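Local atomic coordinates of tyrosine--tRNA ligase (Pyrococcus horikoshii, PDB entry 2CYC), a protein that catalyses the attachment of tyrosine to tRNA(Tyr), first activating the amino acid with ATP to Tyr-AMP and then transferring it to the tRNA acceptor end. Residues Q132-I135 with D136-N140; I270-K273 with L274-F278; T318-T321 with F322-K326. One frame throughout, in Å; residues are numbered along the deposited sequence.

Overall arrangement
The three contacts are local and follow one another along the chain. Contact 1 lies in the last turns of helix 128-138, contact 2 in the last turns of helix 267-276, and contact 3 where strand 317-319 runs into helix 322-330. Contact 1 stands apart, its centre about 47 Å from that of contact 2 and about 49 Å from that of contact 3, across the chain's centre. It packs against helix 164-178, which carries the tyrosine-binding Q172 and D175, and against the second subunit; the side chain of V134 is about 10 Å from the bound tyrosine. Contacts 2 and 3, with centres about 21 Å apart, lie away from the annotated sites and are structural packing round helix 288-297.

Contact 1: Q132-I135 with D136-N140; sequences QTVI and DISKN
V134 and S138 meet one turn apart near the C-terminal end of the α-helix 128-138, where the backbone is held by i to i+4 bonds: D136 N to Q132 O, I137 N to T133 O, S138 N to V134 O and K139 N to I135 O. The last is the least straight, with an N-H...O angle of 133°.

Apolar contact comes from the T133 and I137 pair. The methyl CG2 of T133 meets CD1 of I137 at 3.7 Å, the two side chains crossing at a slant. I137 also packs on V173 and A174 of helix 164-178, which carries the tyrosine-binding Q172 and D175.

Water-mediated contact links the buried polar ends: one water lies 3.1 Å from T133 OG1 and donates to D136 OD2 at 2.6 Å. Both oxygens have protein partners too, H207 ND1 for T133 and R205 N for D136. On another side, I135 packs on W78 of the second subunit and S138 on its F163, so this helix end belongs to the dimer interface.

S138 adds a side-chain bond: with OG beside its own backbone N (chi1 -66°), the hydroxyl donates to V134 O at 2.8 Å, from the opposite face of the carbonyl plane to S138 N.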
# COMPACT_ATOMS: atom_id res chain seq x y z
N GLN A 132 3.63 -4.15 -8.27
CA GLN A 132 4.62 -3.18 -8.70
C GLN A 132 3.83 -2.01 -9.31
O GLN A 132 4.21 -0.85 -9.20
CB GLN A 132 5.56 -3.79 -9.72
CG GLN A 132 6.59 -2.79 -10.28
CD GLN A 132 7.66 -3.46 -11.12
OE1 GLN A 132 7.37 -4.37 -11.90
NE2 GLN A 132 8.90 -3.01 -10.97
N THR A 133 2.71 -2.34 -9.95
CA THR A 133 1.87 -1.32 -10.56
C THR A 133 1.06 -0.59 -9.48
O THR A 133 0.74 0.58 -9.64
CB THR A 133 0.99 -1.95 -11.67
OG1 THR A 133 1.76 -1.98 -12.88
CG2 THR A 133 -0.30 -1.16 -11.91
N VAL A 134 0.74 -1.26 -8.38
CA VAL A 134 0.04 -0.57 -7.30
C VAL A 134 1.00 0.53 -6.83
O VAL A 134 0.59 1.68 -6.58
CB VAL A 134 -0.27 -1.51 -6.10
CG1 VAL A 134 -0.65 -0.66 -4.89
CG2 VAL A 134 -1.43 -2.46 -6.44
N ILE A 135 2.28 0.19 -6.71
CA ILE A 135 3.30 1.14 -6.29
C ILE A 135 3.45 2.27 -7.32
O ILE A 135 3.47 3.45 -6.97
CB ILE A 135 4.69 0.48 -6.14
CG1 ILE A 135 4.66 -0.59 -5.04
CG2 ILE A 135 5.75 1.53 -5.81
CD1 ILE A 135 4.27 -0.06 -3.69
N ASP A 136 3.57 1.89 -8.59
CA ASP A 136 3.74 2.86 -9.67
C ASP A 136 2.64 3.91 -9.65
O ASP A 136 2.89 5.11 -9.78
CB ASP A 136 3.73 2.12 -11.02
CG ASP A 136 4.08 3.03 -12.18
OD1 ASP A 136 4.87 3.97 -11.99
OD2 ASP A 136 3.56 2.78 -13.29
N ILE A 137 1.40 3.45 -9.48
CA ILE A 137 0.26 4.33 -9.40
C ILE A 137 0.35 5.19 -8.13
O ILE A 137 0.14 6.41 -8.17
CB ILE A 137 -1.04 3.50 -9.35
CG1 ILE A 137 -1.30 2.88 -10.73
CG2 ILE A 137 -2.21 4.37 -8.89
CD1 ILE A 137 -2.27 1.67 -10.68
N SER A 138 0.68 4.55 -7.01
CA SER A 138 0.76 5.25 -5.74
C SER A 138 1.78 6.38 -5.73
O SER A 138 1.68 7.30 -4.91
CB SER A 138 1.06 4.26 -4.62
OG SER A 138 -0.05 3.39 -4.46
N LYS A 139 2.76 6.31 -6.62
CA LYS A 139 3.77 7.36 -6.73
C LYS A 139 3.16 8.61 -7.36
O LYS A 139 3.72 9.70 -7.23
CB LYS A 139 4.93 6.91 -7.63
CG LYS A 139 5.96 6.03 -6.98
CD LYS A 139 6.99 5.62 -8.03
CE LYS A 139 8.41 5.78 -7.53
NZ LYS A 139 8.75 7.19 -7.23
N ASN A 140 2.03 8.46 -8.05
CA ASN A 140 1.39 9.60 -8.72
C ASN A 140 0.13 10.10 -8.05
O ASN A 140 -0.62 10.86 -8.65
CB ASN A 140 1.06 9.24 -10.17
CG ASN A 140 2.29 8.90 -10.98
OD1 ASN A 140 2.67 7.74 -11.10
ND2 ASN A 140 2.94 9.92 -11.52
O HOH W 1 2.11 0.79 -14.11

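Contact 2: I270-K273 with L274-F278; sequences IRQK and LRKAF
The C-terminal turns of the α-helix 267-276 bring Q272 against both R275 and K276, and R271 against R275. Backbone bonds set the spacing: L274 N to I270 O is nearly straight (173°), R275 N to R271 O is 2.9 Å, and K276 N reaches Q272 O at 3.2 Å.

In this crystal, where it also touches a neighbouring molecule, R275 folds back along the helix. A bend at chi3 lays one guanidinium face over the preceding turn: R271 O sits above its centre, while NH2 comes within 3.4 Å of Q272 CA. The Q272 amide stands steeply to that plane, at 78°.

K276, one turn on, crosses Q272 at a slant, CE beside CG and CD. Its chain is eclipsed (chi1 5°) and tight against Q272 O, CG lying at 2.9 Å, so the weak NZ to Q272 OE1 bond is doubtful. The apolar pair I270 CG2 and L274 CD2, 4.3 Å apart, is buried.

That apolar side faces helix 336-350, I270 resting on I348 and L274 on V343 and A344; E345 there forms a salt bridge with R271. K273 NZ makes a salt bridge to D265 OD2 and hydrogen bonds to A260 O and P257 O, and A277 lies on V289 of helix 288-297.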
# COMPACT_ATOMS: atom_id res chain seq x y z
N ILE A 270 -41.50 -9.80 -1.97
CA ILE A 270 -41.52 -8.65 -2.86
C ILE A 270 -42.79 -7.82 -2.68
O ILE A 270 -42.72 -6.59 -2.58
CB ILE A 270 -41.39 -9.07 -4.35
CG1 ILE A 270 -39.98 -9.62 -4.59
CG2 ILE A 270 -41.65 -7.86 -5.26
CD1 ILE A 270 -39.75 -10.16 -6.01
N ARG A 271 -43.95 -8.47 -2.61
CA ARG A 271 -45.20 -7.73 -2.43
C ARG A 271 -45.14 -6.96 -1.12
O ARG A 271 -45.49 -5.78 -1.06
CB ARG A 271 -46.41 -8.68 -2.41
CG ARG A 271 -46.65 -9.37 -3.73
CD ARG A 271 -47.81 -10.36 -3.69
NE ARG A 271 -47.93 -11.00 -5.00
CZ ARG A 271 -47.86 -12.31 -5.20
NH1 ARG A 271 -47.68 -13.14 -4.18
NH2 ARG A 271 -47.93 -12.79 -6.44
N GLN A 272 -44.66 -7.63 -0.08
CA GLN A 272 -44.57 -7.02 1.24
C GLN A 272 -43.66 -5.79 1.23
O GLN A 272 -44.04 -4.74 1.75
CB GLN A 272 -44.04 -8.03 2.25
CG GLN A 272 -44.04 -7.52 3.68
CD GLN A 272 -42.87 -8.06 4.49
OE1 GLN A 272 -41.71 -7.73 4.23
NE2 GLN A 272 -43.18 -8.91 5.48
N LYS A 273 -42.47 -5.92 0.64
CA LYS A 273 -41.54 -4.79 0.60
C LYS A 273 -42.07 -3.61 -0.22
O LYS A 273 -41.94 -2.46 0.21
CB LYS A 273 -40.18 -5.25 0.06
CG LYS A 273 -39.43 -6.15 1.05
CD LYS A 273 -38.11 -6.64 0.47
CE LYS A 273 -37.41 -7.57 1.46
NZ LYS A 273 -36.11 -8.09 0.94
N LEU A 274 -42.64 -3.87 -1.39
CA LEU A 274 -43.18 -2.77 -2.19
C LEU A 274 -44.34 -2.13 -1.46
O LEU A 274 -44.53 -0.91 -1.51
CB LEU A 274 -43.65 -3.28 -3.56
CG LEU A 274 -42.64 -3.06 -4.70
CD1 LEU A 274 -42.47 -1.55 -4.95
CD2 LEU A 274 -41.31 -3.70 -4.31
N ARG A 275 -45.11 -2.96 -0.77
CA ARG A 275 -46.26 -2.51 0.01
C ARG A 275 -45.87 -1.44 1.03
O ARG A 275 -46.56 -0.43 1.16
CB ARG A 275 -46.88 -3.71 0.73
CG ARG A 275 -48.14 -3.41 1.51
CD ARG A 275 -48.59 -4.66 2.26
NE ARG A 275 -48.83 -5.78 1.36
CZ ARG A 275 -48.37 -7.02 1.56
NH1 ARG A 275 -48.64 -7.98 0.68
NH2 ARG A 275 -47.65 -7.30 2.64
N LYS A 276 -44.77 -1.65 1.74
CA LYS A 276 -44.35 -0.64 2.72
C LYS A 276 -43.38 0.40 2.20
O LYS A 276 -42.95 1.27 2.95
CB LYS A 276 -43.76 -1.31 3.97
CG LYS A 276 -43.62 -2.81 3.93
CD LYS A 276 -43.85 -3.40 5.31
CE LYS A 276 -43.23 -4.78 5.45
NZ LYS A 276 -41.74 -4.75 5.30
N ALA A 277 -43.04 0.33 0.92
CA ALA A 277 -42.09 1.27 0.33
C ALA A 277 -42.56 2.72 0.44
O ALA A 277 -43.76 3.00 0.43
CB ALA A 277 -41.86 0.93 -1.14
N PHE A 278 -41.60 3.64 0.54
CA PHE A 278 -41.91 5.07 0.62
C PHE A 278 -42.31 5.49 -0.79
O PHE A 278 -41.58 5.23 -1.75
CB PHE A 278 -40.67 5.84 1.08
CG PHE A 278 -40.90 7.33 1.25
CD1 PHE A 278 -41.65 7.81 2.32
CD2 PHE A 278 -40.33 8.24 0.37
CE1 PHE A 278 -41.83 9.18 2.51
CE2 PHE A 278 -40.50 9.62 0.55
CZ PHE A 278 -41.25 10.09 1.62

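Contact 3: T318-T321 with F322-K326; sequences TYTT and FEELK
From the extended backbone of Y319 the chain passes through T320 and T321 into helix 322-330, turning enough that the CA atoms of Y319 and L325 lie 6.1 Å apart. This is a strand-to-helix junction with T321 at the N-cap.

The capping bond runs from E324 N to T321 OG1, at 3.3 Å and with an N-H...O angle of 162°. T321 places OG1 between its backbone N and carbonyl carbon, which directs the hydroxyl at the first turn. The T321 carbonyl adds only weak bonds, from L325 N and E324 N.

The E324 side chain reaches back to T320. CG lies beside its backbone N and the chain is extended beyond it, carrying the carboxylate to the residue before the cap. The backbone N-H of T320 meets OE1 of E324 at 2.8 Å and almost perfectly straight (177°), although it arrives from above the carboxylate plane. T320 OG1 lies 3.0 Å from both E324 OE1 and E324 OE2, and the geometry does not settle which is used. The bond to T320 N therefore ties the approach to the helix to its first turn, beside the cap itself.

Elsewhere in the fold, F322 N is hydrogen-bonded to E301 OE1, while F322 and L325 pack on V293 of helix 288-297. Strand 317-319 pairs with 305-307 in a two-stranded antiparallel sheet, and Y319 OH is hydrogen-bonded to D328 further along the helix.

The aromatic contact is a CH-pi interaction. Y319 and L325 cross at about a right angle, and E324 CB lies at the ring edge, in its plane; L325 CB sits over one face of the Y319 ring, 3.9 Å from the centroid and 21° off the normal.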
# COMPACT_ATOMS: atom_id res chain seq x y z
N THR A 318 -52.26 1.87 -19.69
CA THR A 318 -50.99 1.37 -20.19
C THR A 318 -50.06 2.52 -20.52
O THR A 318 -50.43 3.43 -21.26
CB THR A 318 -51.19 0.50 -21.44
OG1 THR A 318 -51.96 -0.65 -21.10
CG2 THR A 318 -49.85 0.06 -22.02
N TYR A 319 -48.86 2.50 -19.96
CA TYR A 319 -47.89 3.55 -20.22
C TYR A 319 -46.80 3.07 -21.17
O TYR A 319 -46.42 1.89 -21.15
CB TYR A 319 -47.25 4.02 -18.92
CG TYR A 319 -48.24 4.60 -17.94
CD1 TYR A 319 -48.86 3.80 -16.98
CD2 TYR A 319 -48.54 5.97 -17.95
CE1 TYR A 319 -49.76 4.33 -16.06
CE2 TYR A 319 -49.44 6.51 -17.03
CZ TYR A 319 -50.05 5.69 -16.09
OH TYR A 319 -50.92 6.23 -15.18
N THR A 320 -46.30 3.98 -22.00
CA THR A 320 -45.26 3.63 -22.96
C THR A 320 -43.94 4.29 -22.61
O THR A 320 -42.88 3.82 -23.01
CB THR A 320 -45.66 4.03 -24.39
OG1 THR A 320 -45.93 5.44 -24.43
CG2 THR A 320 -46.89 3.26 -24.84
N THR A 321 -44.00 5.40 -21.88
CA THR A 321 -42.78 6.09 -21.48
C THR A 321 -42.88 6.47 -20.01
O THR A 321 -43.98 6.63 -19.48
CB THR A 321 -42.54 7.38 -22.30
OG1 THR A 321 -43.49 8.37 -21.92
CG2 THR A 321 -42.66 7.09 -23.80
N PHE A 322 -41.74 6.60 -19.36
CA PHE A 322 -41.72 6.96 -17.96
C PHE A 322 -42.37 8.32 -17.77
O PHE A 322 -43.13 8.54 -16.82
CB PHE A 322 -40.29 7.00 -17.43
CG PHE A 322 -40.20 7.51 -16.02
CD1 PHE A 322 -40.77 6.80 -14.98
CD2 PHE A 322 -39.55 8.71 -15.75
CE1 PHE A 322 -40.71 7.28 -13.67
CE2 PHE A 322 -39.48 9.20 -14.45
CZ PHE A 322 -40.07 8.48 -13.41
N GLU A 323 -42.07 9.24 -18.69
CA GLU A 323 -42.60 10.59 -18.60
C GLU A 323 -44.12 10.62 -18.48
O GLU A 323 -44.66 11.37 -17.67
CB GLU A 323 -42.15 11.41 -19.81
CG GLU A 323 -42.19 12.90 -19.54
CD GLU A 323 -41.30 13.29 -18.37
OE1 GLU A 323 -41.47 14.41 -17.84
OE2 GLU A 323 -40.42 12.48 -17.99
N GLU A 324 -44.82 9.81 -19.28
CA GLU A 324 -46.29 9.77 -19.20
C GLU A 324 -46.70 9.35 -17.79
O GLU A 324 -47.54 10.00 -17.15
CB GLU A 324 -46.88 8.75 -20.17
CG GLU A 324 -46.36 8.79 -21.59
CD GLU A 324 -47.03 7.75 -22.47
OE1 GLU A 324 -47.29 6.63 -21.98
OE2 GLU A 324 -47.29 8.05 -23.66
N LEU A 325 -46.10 8.26 -17.31
CA LEU A 325 -46.43 7.75 -15.98
C LEU A 325 -46.14 8.77 -14.90
O LEU A 325 -46.96 8.97 -13.99
CB LEU A 325 -45.66 6.45 -15.70
CG LEU A 325 -45.98 5.79 -14.35
CD1 LEU A 325 -45.70 4.30 -14.43
CD2 LEU A 325 -45.16 6.44 -13.24
N LYS A 326 -44.99 9.42 -14.99
CA LYS A 326 -44.60 10.42 -14.01
C LYS A 326 -45.62 11.56 -13.96
O LYS A 326 -45.98 12.03 -12.88
CB LYS A 326 -43.21 10.96 -14.35
CG LYS A 326 -42.69 11.98 -13.36
CD LYS A 326 -41.32 12.48 -13.80
CE LYS A 326 -40.77 13.49 -12.81
NZ LYS A 326 -39.45 14.03 -13.22